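PDB 3ZID: tubulin-like protein CetZ from Methanosaeta thermophila, which binds GTP, belongs to the tubulin/FtsZ family of cytoskeletal GTPases and is probably involved in the control of archaeal cell shape. Local coordinates for residues E148-I151 and Y152-A156; G327-E330 and L331-A335; L160-M163 and I164-E167; G184-A187 and S188-R192. All coordinates share one frame; numbering follows the deposited sequence.

Contact 1. Residues E148-I151 and Y152-A156. With GDP (guanosine-5'-diphosphate), chain C.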
loop_
_atom_site.group_PDB
_atom_site.type_symbol
_atom_site.label_atom_id
_atom_site.label_comp_id
_atom_site.label_asym_id
_atom_site.label_seq_id
_atom_site.Cartn_x
_atom_site.Cartn_y
_atom_site.Cartn_z
ATOM N N GLU A 148 -7.693 -13.942 6.702
ATOM C CA GLU A 148 -8.359 -12.976 7.555
ATOM C C GLU A 148 -9.843 -13.057 7.257
ATOM O O GLU A 148 -10.252 -13.546 6.197
ATOM C CB GLU A 148 -7.808 -11.560 7.388
ATOM C CG GLU A 148 -6.648 -11.284 8.339
ATOM C CD GLU A 148 -6.041 -9.906 8.168
ATOM O OE1 GLU A 148 -6.022 -9.385 7.032
ATOM O OE2 GLU A 148 -5.580 -9.344 9.186
ATOM N N GLY A 149 -10.640 -12.576 8.198
ATOM C CA GLY A 149 -12.076 -12.746 8.150
ATOM C C GLY A 149 -12.839 -12.140 6.989
ATOM O O GLY A 149 -12.306 -11.420 6.145
ATOM N N THR A 150 -14.132 -12.432 6.991
ATOM C CA THR A 150 -15.064 -11.990 5.975
ATOM C C THR A 150 -15.127 -10.481 5.811
ATOM O O THR A 150 -15.156 -9.982 4.692
ATOM C CB THR A 150 -16.482 -12.481 6.324
ATOM O OG1 THR A 150 -16.456 -13.896 6.547
ATOM C CG2 THR A 150 -17.463 -12.142 5.218
ATOM N N ILE A 151 -15.184 -9.768 6.933
ATOM C CA ILE A 151 -15.259 -8.316 6.929
ATOM C C ILE A 151 -14.012 -7.691 6.320
ATOM O O ILE A 151 -14.091 -6.735 5.551
ATOM C CB ILE A 151 -15.479 -7.757 8.344
ATOM C CG1 ILE A 151 -16.892 -8.103 8.803
ATOM C CG2 ILE A 151 -15.352 -6.244 8.351
ATOM C CD1 ILE A 151 -17.980 -7.543 7.879
ATOM N N TYR A 152 -12.862 -8.238 6.675
ATOM C CA TYR A 152 -11.603 -7.761 6.134
ATOM C C TYR A 152 -11.591 -7.877 4.603
ATOM O O TYR A 152 -11.208 -6.928 3.897
ATOM C CB TYR A 152 -10.448 -8.531 6.769
ATOM C CG TYR A 152 -10.065 -7.992 8.132
ATOM C CD1 TYR A 152 -10.646 -6.827 8.634
ATOM C CD2 TYR A 152 -9.155 -8.664 8.938
ATOM C CE1 TYR A 152 -10.303 -6.330 9.889
ATOM C CE2 TYR A 152 -8.808 -8.178 10.195
ATOM C CZ TYR A 152 -9.389 -7.013 10.665
ATOM O OH TYR A 152 -9.045 -6.535 11.911
ATOM N N LEU A 153 -12.032 -9.022 4.093
ATOM C CA LEU A 153 -12.057 -9.229 2.648
ATOM C C LEU A 153 -13.055 -8.320 1.945
ATOM O O LEU A 153 -12.781 -7.802 0.865
ATOM C CB LEU A 153 -12.329 -10.686 2.296
ATOM C CG LEU A 153 -11.362 -11.711 2.871
ATOM C CD1 LEU A 153 -11.774 -13.108 2.432
ATOM C CD2 LEU A 153 -9.950 -11.397 2.416
ATOM N N GLN A 154 -14.214 -8.133 2.559
ATOM C CA GLN A 154 -15.239 -7.274 1.987
ATOM C C GLN A 154 -14.819 -5.828 1.938
ATOM O O GLN A 154 -15.030 -5.152 0.941
ATOM C CB GLN A 154 -16.534 -7.353 2.785
ATOM C CG GLN A 154 -17.223 -8.681 2.812
ATOM C CD GLN A 154 -18.484 -8.601 3.641
ATOM O OE1 GLN A 154 -18.870 -7.516 4.087
ATOM N NE2 GLN A 154 -19.121 -9.744 3.877
ATOM N N ASN A 155 -14.247 -5.362 3.041
ATOM C CA ASN A 155 -13.753 -4.008 3.149
ATOM C C ASN A 155 -12.700 -3.771 2.083
ATOM O O ASN A 155 -12.666 -2.712 1.447
ATOM C CB ASN A 155 -13.139 -3.788 4.531
ATOM C CG ASN A 155 -14.181 -3.598 5.611
ATOM O OD1 ASN A 155 -15.357 -3.404 5.318
ATOM N ND2 ASN A 155 -13.745 -3.625 6.872
ATOM N N ALA A 156 -11.822 -4.765 1.915
ATOM C CA ALA A 156 -10.732 -4.673 0.941
ATOM C C ALA A 156 -11.263 -4.427 -0.460
ATOM O O ALA A 156 -10.836 -3.504 -1.147
ATOM C CB ALA A 156 -9.897 -5.931 0.971
HETATM P PB GDP C . -7.923 0.468 10.944
HETATM O O1B GDP C . -7.667 1.209 9.643
HETATM O O2B GDP C . -7.082 1.068 12.054
HETATM O O3B GDP C . -9.401 0.583 11.275
HETATM O O3A GDP C . -7.607 -1.092 10.745
HETATM P PA GDP C . -6.140 -1.654 10.412
HETATM O O1A GDP C . -5.568 -2.368 11.587
HETATM O O2A GDP C . -5.200 -0.604 9.862
HETATM O "O5'" GDP C . -6.516 -2.647 9.229
HETATM C "C5'" GDP C . -6.414 -4.046 9.446
HETATM C "C4'" GDP C . -5.661 -4.642 8.265
HETATM O "O4'" GDP C . -4.331 -4.121 8.282
HETATM C "C3'" GDP C . -5.558 -6.131 8.450
HETATM O "O3'" GDP C . -5.432 -6.694 7.146
HETATM C "C2'" GDP C . -4.271 -6.274 9.215
HETATM O "O2'" GDP C . -3.695 -7.548 8.952
HETATM C "C1'" GDP C . -3.421 -5.175 8.610
HETATM N N9 GDP C . -2.444 -4.570 9.516
HETATM C C8 GDP C . -2.672 -4.046 10.736
HETATM N N7 GDP C . -1.532 -3.518 11.244
HETATM C C5 GDP C . -0.564 -3.712 10.325
HETATM C C6 GDP C . 0.860 -3.389 10.206
HETATM O O6 GDP C . 1.452 -2.824 11.134
HETATM N N1 GDP C . 1.492 -3.743 9.088
HETATM C C2 GDP C . 0.877 -4.374 8.079
HETATM N N2 GDP C . 1.606 -4.701 6.992
HETATM N N3 GDP C . -0.436 -4.710 8.099
HETATM C C4 GDP C . -1.179 -4.392 9.182
#
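E148, just ahead of helix 150-165, and Y152, in its first turn, face the same nucleotide, and their flat groups are turned 59° against each other rather than stacked. The carboxylate of E148 straddles the ribose diol of GDP: O2' donates to OE2 at 2.6 Å, and O3' donates to OE1 at 2.8 Å. Because the chain of E148 runs extended beyond CG (chi2 178°), both oxygens reach the sugar, and OE1 also accepts from the backbone N of F145, which helps to fix how the carboxylate is turned. Y152 borders this arm on its way to the ribose. Its CD2 comes within 3.4 Å of E148 CD, CB of E148 lies in plane at the ring edge, and C3' of GDP sits above one ring face, displaced toward the rim.

G149 is at the N-cap position, and its O accepts from L153 N at 3.2 Å. Next to helix 326-369, where T150 touches A338 and Q154 touches I339, these two side chains run alongside each other in the same direction, bringing T150 CG2 to 3.2 Å from Q154 NE2. I151 instead lays CG2 across the amide of N155, 3.4 Å from ND2; that amide donates to A77 O and S113 O. L153 turns to L331 and A335 of helix 326-369. An acidic side chain just ahead of a helix start, holding both ribose hydroxyls, belongs to the nucleotide pocket of the tubulin/FtsZ GTPase domain, within the beta-alpha-beta unit formed by strand 136-143, helix 150-165 and strand 172-175.

Contact 2. Residues G327-E330 and L331-A335; sequences GLVE and LYEKA
The backbone follows regular i to i+4 helical bonding, with L331, Y332, E333 and K334 donating to the carbonyls of G327, L328, V329 and E330, the bond from E333 N to V329 O being 2.9 Å. This is the beginning of the long C-terminal helix 326-369, and its side chains divide between a flank that packs on helix 150-165 and one turned away from it.

On the flank turned away, E330 and K334 form an i to i+4 salt bridge, NZ to OE2 at 2.7 Å. The two chains lie side by side and point the same way; E330 has CG anti to its backbone nitrogen (chi1 177°) and K334 is stretched out, which lets CE rest 3.7 Å from E330 CG while the ammonium meets OE2 from above the carboxylate plane, 38° out of it. R146 stands near this pair, in a long, weak ion pair with E330. V329 only brushes E333, CG1 to OE2 at 3.7 Å, with the chains crossing at a slant.

Turned toward helix 150-165, L328 and L331 meet through their CD2 methyls at 4.3 Å, and both leucines rest on that helix, L328 on L160 and L331 on L153. Y332 also leans on L160 and R161, its OH making a weak hydrogen bond to A157 O. The ring of Y332 is edge-on to the preceding turn, with L328 O in the ring plane 3.2 Å from CD1.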
loop_
_atom_site.group_PDB
_atom_site.type_symbol
_atom_site.label_atom_id
_atom_site.label_comp_id
_atom_site.label_asym_id
_atom_site.label_seq_id
_atom_site.Cartn_x
_atom_site.Cartn_y
_atom_site.Cartn_z
ATOM N N GLY A 327 -4.064 -11.817 -8.998
ATOM C CA GLY A 327 -4.079 -11.944 -7.547
ATOM C C GLY A 327 -5.194 -11.141 -6.881
ATOM O O GLY A 327 -5.791 -11.575 -5.887
ATOM N N LEU A 328 -5.449 -9.947 -7.408
ATOM C CA LEU A 328 -6.546 -9.104 -6.932
ATOM C C LEU A 328 -7.912 -9.688 -7.286
ATOM O O LEU A 328 -8.870 -9.555 -6.525
ATOM C CB LEU A 328 -6.411 -7.684 -7.492
ATOM C CG LEU A 328 -5.257 -6.864 -6.905
ATOM C CD1 LEU A 328 -5.215 -5.507 -7.546
ATOM C CD2 LEU A 328 -5.388 -6.726 -5.404
ATOM N N VAL A 329 -8.012 -10.322 -8.448
ATOM C CA VAL A 329 -9.280 -10.952 -8.832
ATOM C C VAL A 329 -9.625 -12.071 -7.844
ATOM O O VAL A 329 -10.764 -12.177 -7.364
ATOM C CB VAL A 329 -9.242 -11.464 -10.283
ATOM C CG1 VAL A 329 -10.528 -12.249 -10.625
ATOM C CG2 VAL A 329 -9.058 -10.287 -11.238
ATOM N N GLU A 330 -8.606 -12.847 -7.490
ATOM C CA GLU A 330 -8.721 -13.901 -6.491
ATOM C C GLU A 330 -9.261 -13.340 -5.177
ATOM O O GLU A 330 -10.130 -13.945 -4.544
ATOM C CB GLU A 330 -7.348 -14.558 -6.292
ATOM C CG GLU A 330 -7.253 -15.640 -5.220
ATOM C CD GLU A 330 -5.801 -16.059 -4.940
ATOM O OE1 GLU A 330 -4.872 -15.419 -5.486
ATOM O OE2 GLU A 330 -5.587 -17.012 -4.155
ATOM N N LEU A 331 -8.745 -12.177 -4.775
ATOM C CA LEU A 331 -9.183 -11.500 -3.552
ATOM C C LEU A 331 -10.662 -11.125 -3.640
ATOM O O LEU A 331 -11.424 -11.298 -2.680
ATOM C CB LEU A 331 -8.320 -10.264 -3.294
ATOM C CG LEU A 331 -8.779 -9.290 -2.217
ATOM C CD1 LEU A 331 -8.892 -10.026 -0.897
ATOM C CD2 LEU A 331 -7.775 -8.177 -2.077
ATOM N N TYR A 332 -11.058 -10.585 -4.786
ATOM C CA TYR A 332 -12.452 -10.198 -5.008
ATOM C C TYR A 332 -13.413 -11.383 -4.904
ATOM O O TYR A 332 -14.451 -11.298 -4.251
ATOM C CB TYR A 332 -12.597 -9.513 -6.365
ATOM C CG TYR A 332 -12.452 -8.024 -6.243
ATOM C CD1 TYR A 332 -11.197 -7.433 -6.220
ATOM C CD2 TYR A 332 -13.571 -7.207 -6.111
ATOM C CE1 TYR A 332 -11.054 -6.074 -6.089
ATOM C CE2 TYR A 332 -13.443 -5.842 -5.982
ATOM C CZ TYR A 332 -12.176 -5.281 -5.967
ATOM O OH TYR A 332 -12.026 -3.921 -5.835
ATOM N N GLU A 333 -13.049 -12.481 -5.551
ATOM C CA GLU A 333 -13.847 -13.694 -5.539
ATOM C C GLU A 333 -13.998 -14.232 -4.116
ATOM O O GLU A 333 -15.078 -14.673 -3.722
ATOM C CB GLU A 333 -13.205 -14.748 -6.449
ATOM C CG GLU A 333 -13.227 -14.411 -7.938
ATOM C CD GLU A 333 -12.493 -15.448 -8.792
ATOM O OE1 GLU A 333 -11.839 -16.348 -8.217
ATOM O OE2 GLU A 333 -12.539 -15.344 -10.040
ATOM N N LYS A 334 -12.940 -14.136 -3.312
ATOM C CA LYS A 334 -13.030 -14.599 -1.924
ATOM C C LYS A 334 -13.955 -13.716 -1.088
ATOM O O LYS A 334 -14.694 -14.213 -0.234
ATOM C CB LYS A 334 -11.635 -14.733 -1.303
ATOM C CG LYS A 334 -10.845 -15.869 -1.949
ATOM C CD LYS A 334 -9.386 -15.911 -1.530
ATOM C CE LYS A 334 -8.663 -17.096 -2.175
ATOM N NZ LYS A 334 -7.191 -17.041 -1.942
ATOM N N ALA A 335 -13.940 -12.411 -1.345
ATOM C CA ALA A 335 -14.876 -11.508 -0.684
ATOM C C ALA A 335 -16.300 -11.889 -1.068
ATOM O O ALA A 335 -17.195 -11.952 -0.226
ATOM C CB ALA A 335 -14.588 -10.045 -1.063
#

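Contact 3. Residues L160-M163 and I164-E167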
loop_
_atom_site.group_PDB
_atom_site.type_symbol
_atom_site.label_atom_id
_atom_site.label_comp_id
_atom_site.label_asym_id
_atom_site.label_seq_id
_atom_site.Cartn_x
_atom_site.Cartn_y
_atom_site.Cartn_z
ATOM N N LEU A 160 -10.551 -0.859 -2.457
ATOM C CA LEU A 160 -9.779 -0.826 -3.702
ATOM C C LEU A 160 -10.569 -0.167 -4.838
ATOM O O LEU A 160 -10.008 0.576 -5.660
ATOM C CB LEU A 160 -9.309 -2.229 -4.095
ATOM C CG LEU A 160 -8.174 -2.799 -3.233
ATOM C CD1 LEU A 160 -8.017 -4.308 -3.459
ATOM C CD2 LEU A 160 -6.859 -2.049 -3.519
ATOM N N ARG A 161 -11.873 -0.441 -4.883
ATOM C CA ARG A 161 -12.736 0.214 -5.861
ATOM C C ARG A 161 -12.741 1.723 -5.703
ATOM O O ARG A 161 -12.561 2.446 -6.685
ATOM C CB ARG A 161 -14.169 -0.328 -5.796
ATOM C CG ARG A 161 -14.314 -1.699 -6.420
ATOM C CD ARG A 161 -15.653 -2.358 -6.087
ATOM N NE ARG A 161 -16.794 -1.668 -6.684
ATOM C CZ ARG A 161 -18.015 -2.185 -6.751
ATOM N NH1 ARG A 161 -18.243 -3.397 -6.271
ATOM N NH2 ARG A 161 -19.003 -1.501 -7.306
ATOM N N GLU A 162 -12.922 2.206 -4.479
ATOM C CA GLU A 162 -12.915 3.649 -4.254
ATOM C C GLU A 162 -11.587 4.322 -4.588
ATOM O O GLU A 162 -11.582 5.453 -5.074
ATOM C CB GLU A 162 -13.303 3.988 -2.818
ATOM C CG GLU A 162 -14.754 3.741 -2.498
ATOM C CD GLU A 162 -15.044 3.882 -1.023
ATOM O OE1 GLU A 162 -14.160 4.365 -0.282
ATOM O OE2 GLU A 162 -16.166 3.534 -0.610
ATOM N N MET A 163 -10.478 3.625 -4.329
ATOM C CA MET A 163 -9.133 4.137 -4.619
ATOM C C MET A 163 -8.964 4.424 -6.104
ATOM O O MET A 163 -8.491 5.484 -6.495
ATOM C CB MET A 163 -8.062 3.122 -4.192
ATOM C CG MET A 163 -7.671 3.130 -2.715
ATOM S SD MET A 163 -7.109 4.733 -2.106
ATOM C CE MET A 163 -6.438 4.209 -0.548
ATOM N N ILE A 164 -9.357 3.462 -6.925
ATOM C CA ILE A 164 -9.330 3.617 -8.366
ATOM C C ILE A 164 -10.242 4.758 -8.794
ATOM O O ILE A 164 -9.862 5.611 -9.605
ATOM C CB ILE A 164 -9.788 2.321 -9.046
ATOM C CG1 ILE A 164 -8.793 1.198 -8.772
ATOM C CG2 ILE A 164 -9.967 2.517 -10.542
ATOM C CD1 ILE A 164 -9.326 -0.134 -9.202
ATOM N N GLU A 165 -11.440 4.773 -8.220
ATOM C CA GLU A 165 -12.448 5.783 -8.518
ATOM C C GLU A 165 -11.973 7.209 -8.235
ATOM O O GLU A 165 -12.320 8.143 -8.939
ATOM C CB GLU A 165 -13.727 5.471 -7.736
ATOM C CG GLU A 165 -14.480 4.273 -8.306
ATOM C CD GLU A 165 -15.823 4.016 -7.636
ATOM O OE1 GLU A 165 -16.008 4.435 -6.470
ATOM O OE2 GLU A 165 -16.687 3.375 -8.279
ATOM N N VAL A 166 -11.175 7.380 -7.198
ATOM C CA VAL A 166 -10.787 8.724 -6.792
ATOM C C VAL A 166 -9.648 9.279 -7.670
ATOM O O VAL A 166 -9.280 10.452 -7.569
ATOM C CB VAL A 166 -10.423 8.755 -5.288
ATOM C CG1 VAL A 166 -9.021 8.208 -5.071
ATOM C CG2 VAL A 166 -10.560 10.153 -4.726
ATOM N N GLU A 167 -9.135 8.432 -8.562
ATOM C CA GLU A 167 -8.161 8.825 -9.583
ATOM C C GLU A 167 -6.886 9.451 -9.013
ATOM O O GLU A 167 -6.457 10.528 -9.425
ATOM C CB GLU A 167 -8.799 9.788 -10.591
ATOM C CG GLU A 167 -9.722 9.122 -11.597
ATOM C CD GLU A 167 -10.375 10.116 -12.548
ATOM O OE1 GLU A 167 -10.349 11.335 -12.254
ATOM O OE2 GLU A 167 -10.914 9.674 -13.588
#
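The carbonyl oxygen of E162 accepts the backbone N-H of V166 at 2.9 Å, but the bond is bent, with an N-H...O angle of 134°. The same N-H also leans toward M163 O at 3.4 Å, a weak second bond, so the N-H of V166 is shared unequally between two carbonyls near the end of helix 150-165. The bonds just before it are straighter: I164 N donates to L160 O at an angle of 169°, and E165 N to R161 O. E167 then leaves helical geometry with a positive phi.

Side chains follow the same carbonyls. V166 holds CG1 between its own backbone nitrogen and carbonyl carbon (chi1 79°), which carries that methyl to 3.1 Å from M163 O. I164 runs its CG1 branch back along the preceding turn, 3.4 Å from L160 O. E165 likewise lies against R161 O, its CG 3.1 Å away. The acidic end of E162 is directed to other partners, forming salt bridges with K83 and R79.

M163 and L160 are the buried side chains here. M163, bent at chi2, packs on S121 and I125 of helix 117-131 and on P139, whereas L160 touches L143, V112 and M171. A helix that links two parallel strands, here 136-143 and 172-175, is the beta-alpha-beta crossover of the Rossmann-like GTPase fold.

Contact 4. Residues G184-A187 and S188-R192; sequences GDIA and SAYDR. With GDP (guanosine-5'-diphosphate), chain C.
The start of helix 186-210 combines an aspartate N-cap with an aromatic wall of the guanine nucleotide pocket. At the N-cap D185 turns its carboxylate back over the first turn, with CG anti to its backbone nitrogen (chi1 -169°). OD1 accepts the N-H of S188 at 3.2 Å, and OD2 accepts from S188 OG at 2.7 Å; both donors approach from well above the carboxylate plane. With both oxygens engaged by one residue, the carboxylate is held against rotation, and its negative charge probably suits the positive end of the helix dipole. The carbonyl of D185 adds the bond to A189 N.

One residue on, I186 sends its CG1 branch away from the backbone nitrogen (chi1 -171°) and runs alongside Y190 in the same direction. Its CG1 lies over the ring in a CH-pi contact, 3.7 Å from the centroid of the Y190 ring and 23° off the normal, while CD1 reaches farther out and comes to 3.4 Å from CZ of Y190. The opposite face of the ring carries the purine, with C5 of GDP 3.5 Å above the plane and over the ring centre. The tyrosine is thus sandwiched between an aliphatic branch of its own helix and the base, its side chain also touching F145. Its hydroxyl adds a polar grip on the sugar, as Y190 OH donates to O2' of GDP at 2.7 Å.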
loop_
_atom_site.group_PDB
_atom_site.type_symbol
_atom_site.label_atom_id
_atom_site.label_comp_id
_atom_site.label_asym_id
_atom_site.label_seq_id
_atom_site.Cartn_x
_atom_site.Cartn_y
_atom_site.Cartn_z
ATOM N N GLY A 184 2.529 -17.641 13.482
ATOM C CA GLY A 184 1.529 -17.019 14.333
ATOM C C GLY A 184 1.963 -15.733 15.018
ATOM O O GLY A 184 1.148 -15.065 15.662
ATOM N N ASP A 185 3.243 -15.387 14.887
ATOM C CA ASP A 185 3.782 -14.149 15.448
ATOM C C ASP A 185 3.471 -12.979 14.518
ATOM O O ASP A 185 4.318 -12.551 13.732
ATOM C CB ASP A 185 5.293 -14.269 15.658
ATOM C CG ASP A 185 5.872 -13.122 16.475
ATOM O OD1 ASP A 185 5.172 -12.113 16.705
ATOM O OD2 ASP A 185 7.046 -13.225 16.882
ATOM N N ILE A 186 2.255 -12.461 14.635
ATOM C CA ILE A 186 1.757 -11.408 13.761
ATOM C C ILE A 186 2.512 -10.086 13.940
ATOM O O ILE A 186 2.692 -9.329 12.989
ATOM C CB ILE A 186 0.250 -11.192 13.982
ATOM C CG1 ILE A 186 -0.341 -10.252 12.938
ATOM C CG2 ILE A 186 -0.025 -10.681 15.388
ATOM C CD1 ILE A 186 -1.828 -10.069 13.122
ATOM N N ALA A 187 2.973 -9.825 15.159
ATOM C CA ALA A 187 3.730 -8.629 15.434
ATOM C C ALA A 187 5.043 -8.648 14.657
ATOM O O ALA A 187 5.430 -7.633 14.080
ATOM C CB ALA A 187 4.001 -8.525 16.923
ATOM N N SER A 188 5.708 -9.799 14.602
ATOM C CA SER A 188 6.939 -9.903 13.817
ATOM C C SER A 188 6.669 -9.822 12.321
ATOM O O SER A 188 7.449 -9.245 11.576
ATOM C CB SER A 188 7.688 -11.194 14.146
ATOM O OG SER A 188 8.154 -11.164 15.484
ATOM N N ALA A 189 5.551 -10.395 11.894
ATOM C CA ALA A 189 5.150 -10.331 10.493
ATOM C C ALA A 189 4.948 -8.876 10.066
ATOM O O ALA A 189 5.457 -8.443 9.030
ATOM C CB ALA A 189 3.884 -11.143 10.250
ATOM N N TYR A 190 4.172 -8.142 10.860
ATOM C CA TYR A 190 3.944 -6.732 10.609
ATOM C C TYR A 190 5.259 -5.972 10.557
ATOM O O TYR A 190 5.456 -5.167 9.664
ATOM C CB TYR A 190 3.053 -6.103 11.677
ATOM C CG TYR A 190 1.604 -6.516 11.594
ATOM C CD1 TYR A 190 1.065 -6.993 10.410
ATOM C CD2 TYR A 190 0.763 -6.386 12.688
ATOM C CE1 TYR A 190 -0.260 -7.357 10.331
ATOM C CE2 TYR A 190 -0.575 -6.745 12.607
ATOM C CZ TYR A 190 -1.074 -7.222 11.427
ATOM O OH TYR A 190 -2.400 -7.591 11.333
ATOM N N ASP A 191 6.127 -6.210 11.529
ATOM C CA ASP A 191 7.423 -5.523 11.553
ATOM C C ASP A 191 8.239 -5.800 10.297
ATOM O O ASP A 191 8.810 -4.875 9.712
ATOM C CB ASP A 191 8.220 -5.883 12.802
ATOM C CG ASP A 191 7.592 -5.333 14.066
ATOM O OD1 ASP A 191 6.703 -4.458 13.970
ATOM O OD2 ASP A 191 7.992 -5.769 15.164
ATOM N N ARG A 192 8.281 -7.057 9.856
ATOM C CA ARG A 192 9.028 -7.343 8.634
ATOM C C ARG A 192 8.433 -6.586 7.455
ATOM O O ARG A 192 9.143 -5.935 6.700
ATOM C CB ARG A 192 9.045 -8.831 8.325
ATOM C CG ARG A 192 9.907 -9.184 7.095
ATOM C CD ARG A 192 9.872 -10.681 6.788
ATOM N NE ARG A 192 10.849 -11.057 5.765
ATOM C CZ ARG A 192 10.573 -11.217 4.473
ATOM N NH1 ARG A 192 9.333 -11.063 4.030
ATOM N NH2 ARG A 192 11.537 -11.552 3.621
HETATM P PB GDP C . -7.923 0.468 10.944
HETATM O O1B GDP C . -7.667 1.209 9.643
HETATM O O2B GDP C . -7.082 1.068 12.054
HETATM O O3B GDP C . -9.401 0.583 11.275
HETATM O O3A GDP C . -7.607 -1.092 10.745
HETATM P PA GDP C . -6.140 -1.654 10.412
HETATM O O1A GDP C . -5.568 -2.368 11.587
HETATM O O2A GDP C . -5.200 -0.604 9.862
HETATM O "O5'" GDP C . -6.516 -2.647 9.229
HETATM C "C5'" GDP C . -6.414 -4.046 9.446
HETATM C "C4'" GDP C . -5.661 -4.642 8.265
HETATM O "O4'" GDP C . -4.331 -4.121 8.282
HETATM C "C3'" GDP C . -5.558 -6.131 8.450
HETATM O "O3'" GDP C . -5.432 -6.694 7.146
HETATM C "C2'" GDP C . -4.271 -6.274 9.215
HETATM O "O2'" GDP C . -3.695 -7.548 8.952
HETATM C "C1'" GDP C . -3.421 -5.175 8.610
HETATM N N9 GDP C . -2.444 -4.570 9.516
HETATM C C8 GDP C . -2.672 -4.046 10.736
HETATM N N7 GDP C . -1.532 -3.518 11.244
HETATM C C5 GDP C . -0.564 -3.712 10.325
HETATM C C6 GDP C . 0.860 -3.389 10.206
HETATM O O6 GDP C . 1.452 -2.824 11.134
HETATM N N1 GDP C . 1.492 -3.743 9.088
HETATM C C2 GDP C . 0.877 -4.374 8.079
HETATM N N2 GDP C . 1.606 -4.701 6.992
HETATM N N3 GDP C . -0.436 -4.710 8.099
HETATM C C4 GDP C . -1.179 -4.392 9.182
#

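In the fold
Contacts 1 and 4 approach GDP from separate helix starts, one through a carboxylate on the ribose diol and the other through a ring on the base; E148 and Y190 both bond O2'. Their N-caps differ too, a glycine without a side chain in contact 1 and a bidentate aspartate in contact 4. Contacts 1 and 3 occupy the two ends of helix 150-165. Contacts 1, 3 and 4 are partly buried; contact 2 lies at the surface, its ion pair without counterpart across the segments of the others, yet its leucines join the same helix. Contact 3, about 29 Å from contact 4 between centres, joins buried M163 and L160 to a more exposed flank where E162 forms salt bridges.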